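Local coordinates for protein putative 2-dehydro-3-deoxygalactonokinase (PDB 3T69) that probably phosphorylates 2-dehydro-3-deoxy-D-galactonate with ATP, a step in the breakdown of galactonate to pyruvate and glyceraldehyde 3-phosphate, at residues Leu145-Gly150 / Val262-Ser267. Residues are numbered along the deposited sequence; the frame is centred on the assembly and turned at random.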
# COMPACT_ATOMS: atom_id res chain seq x y z
N LEU B 145 -5.93 -24.69 -9.47
CA LEU B 145 -5.67 -23.46 -8.75
C LEU B 145 -5.51 -22.33 -9.77
O LEU B 145 -4.52 -22.25 -10.47
CB LEU B 145 -4.43 -23.64 -7.86
CG LEU B 145 -3.70 -22.51 -7.11
CD1 LEU B 145 -4.65 -21.56 -6.35
CD2 LEU B 145 -2.65 -23.14 -6.16
N VAL B 146 -6.50 -21.46 -9.82
CA VAL B 146 -6.56 -20.44 -10.84
C VAL B 146 -6.24 -19.07 -10.25
O VAL B 146 -6.82 -18.67 -9.24
CB VAL B 146 -7.98 -20.38 -11.41
CG1 VAL B 146 -8.09 -19.45 -12.58
CG2 VAL B 146 -8.50 -21.81 -11.78
N CYS B 147 -5.35 -18.34 -10.91
CA CYS B 147 -4.95 -17.01 -10.50
C CYS B 147 -5.57 -16.06 -11.44
O CYS B 147 -5.37 -16.19 -12.64
CB CYS B 147 -3.41 -16.85 -10.52
SG CYS B 147 -2.70 -15.17 -10.65
N MET B 148 -6.30 -15.07 -10.92
CA MET B 148 -7.00 -14.11 -11.78
C MET B 148 -6.60 -12.67 -11.49
O MET B 148 -7.32 -11.98 -10.83
CB MET B 148 -8.55 -14.32 -11.67
CG MET B 148 -8.98 -15.82 -11.64
SD MET B 148 -10.71 -16.24 -11.34
CE MET B 148 -11.35 -15.22 -12.63
N PRO B 149 -5.45 -12.20 -12.03
CA PRO B 149 -4.87 -10.87 -11.76
C PRO B 149 -5.84 -9.78 -12.12
O PRO B 149 -6.83 -10.09 -12.71
CB PRO B 149 -3.71 -10.82 -12.74
CG PRO B 149 -4.09 -11.78 -13.84
CD PRO B 149 -4.68 -12.91 -13.07
N GLY B 150 -5.50 -8.51 -11.79
CA GLY B 150 -6.31 -7.28 -12.04
C GLY B 150 -6.16 -6.27 -10.86
O GLY B 150 -5.35 -6.47 -9.99
N VAL B 262 -0.18 -23.94 -11.66
CA VAL B 262 -1.27 -22.93 -11.69
C VAL B 262 -1.78 -22.55 -13.07
O VAL B 262 -1.02 -22.50 -14.03
CB VAL B 262 -0.96 -21.63 -10.86
CG1 VAL B 262 -0.01 -21.93 -9.71
CG2 VAL B 262 -0.45 -20.47 -11.73
N CYS B 263 -3.08 -22.24 -13.12
CA CYS B 263 -3.77 -21.82 -14.34
C CYS B 263 -4.09 -20.33 -14.32
O CYS B 263 -5.01 -19.89 -13.64
CB CYS B 263 -5.08 -22.61 -14.52
SG CYS B 263 -4.86 -24.43 -14.22
N LEU B 264 -3.33 -19.56 -15.08
CA LEU B 264 -3.54 -18.12 -15.15
C LEU B 264 -4.62 -17.81 -16.14
O LEU B 264 -4.53 -18.23 -17.28
CB LEU B 264 -2.27 -17.40 -15.57
CG LEU B 264 -2.36 -15.89 -15.72
CD1 LEU B 264 -2.28 -15.29 -14.35
CD2 LEU B 264 -1.23 -15.34 -16.59
N VAL B 265 -5.63 -17.06 -15.70
CA VAL B 265 -6.66 -16.45 -16.54
C VAL B 265 -6.35 -14.98 -16.60
O VAL B 265 -6.37 -14.32 -15.57
CB VAL B 265 -8.04 -16.57 -15.89
CG1 VAL B 265 -9.07 -15.72 -16.62
CG2 VAL B 265 -8.48 -18.04 -15.78
N GLY B 266 -6.06 -14.44 -17.77
CA GLY B 266 -5.86 -13.00 -17.91
C GLY B 266 -5.63 -12.61 -19.36
O GLY B 266 -5.52 -13.47 -20.24
N SER B 267 -5.57 -11.31 -19.61
CA SER B 267 -5.35 -10.86 -20.97
C SER B 267 -4.17 -9.89 -21.05
O SER B 267 -3.67 -9.43 -20.03
CB SER B 267 -6.63 -10.20 -21.47
OG SER B 267 -6.57 -8.78 -21.30
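Val146 and Val265 meet on one face of a parallel strand pair, Cys147, Pro149 and Leu264 on the other. On the first face, chi1 of -173° swings Val146 CG1 to the carbonyl side, where it lies 3.5 Å from Val265 CG2, the two branched side chains set obliquely to each other, while Cys263 shares this face with a looser contact to Val146. On the second, Leu264 CD1 meets Cys147 SG (3.7 Å) and Pro149 CD (3.6 Å) on the same side; the proline ring and the leucine side chain run nearly perpendicular. Tyr274 of helix 268-280 touches all three residues. Between the faces the backbones are joined by Cys263 N to Leu145 O (3.0 Å), Cys147 N to Cys263 O and Val265 N to Cys147 O. The middle donor stands above the carbonyl plane, 41° out of it, whereas Val265 N approaches nearly in line with the C=O bond. Beyond it the pairing gives way to the ring of Pro149, whose CD lies 3.3 Å from Val265 O. With an alanine here the ring is gone, which is likely to cost Leu264 CD1 the surface packed across it and open a gap beside Val265 O. Strands 143-148 and 261-264 are adjacent in a mixed sheet, consistent with the nucleotide-binding fold of the ASKHA superfamily, and the segment through Gly266 leads on to helix 268-280. The chemistry is that of a largely buried contact: main-chain N-H and C=O groups pair across the strands, and mostly apolar side chains pack on both faces.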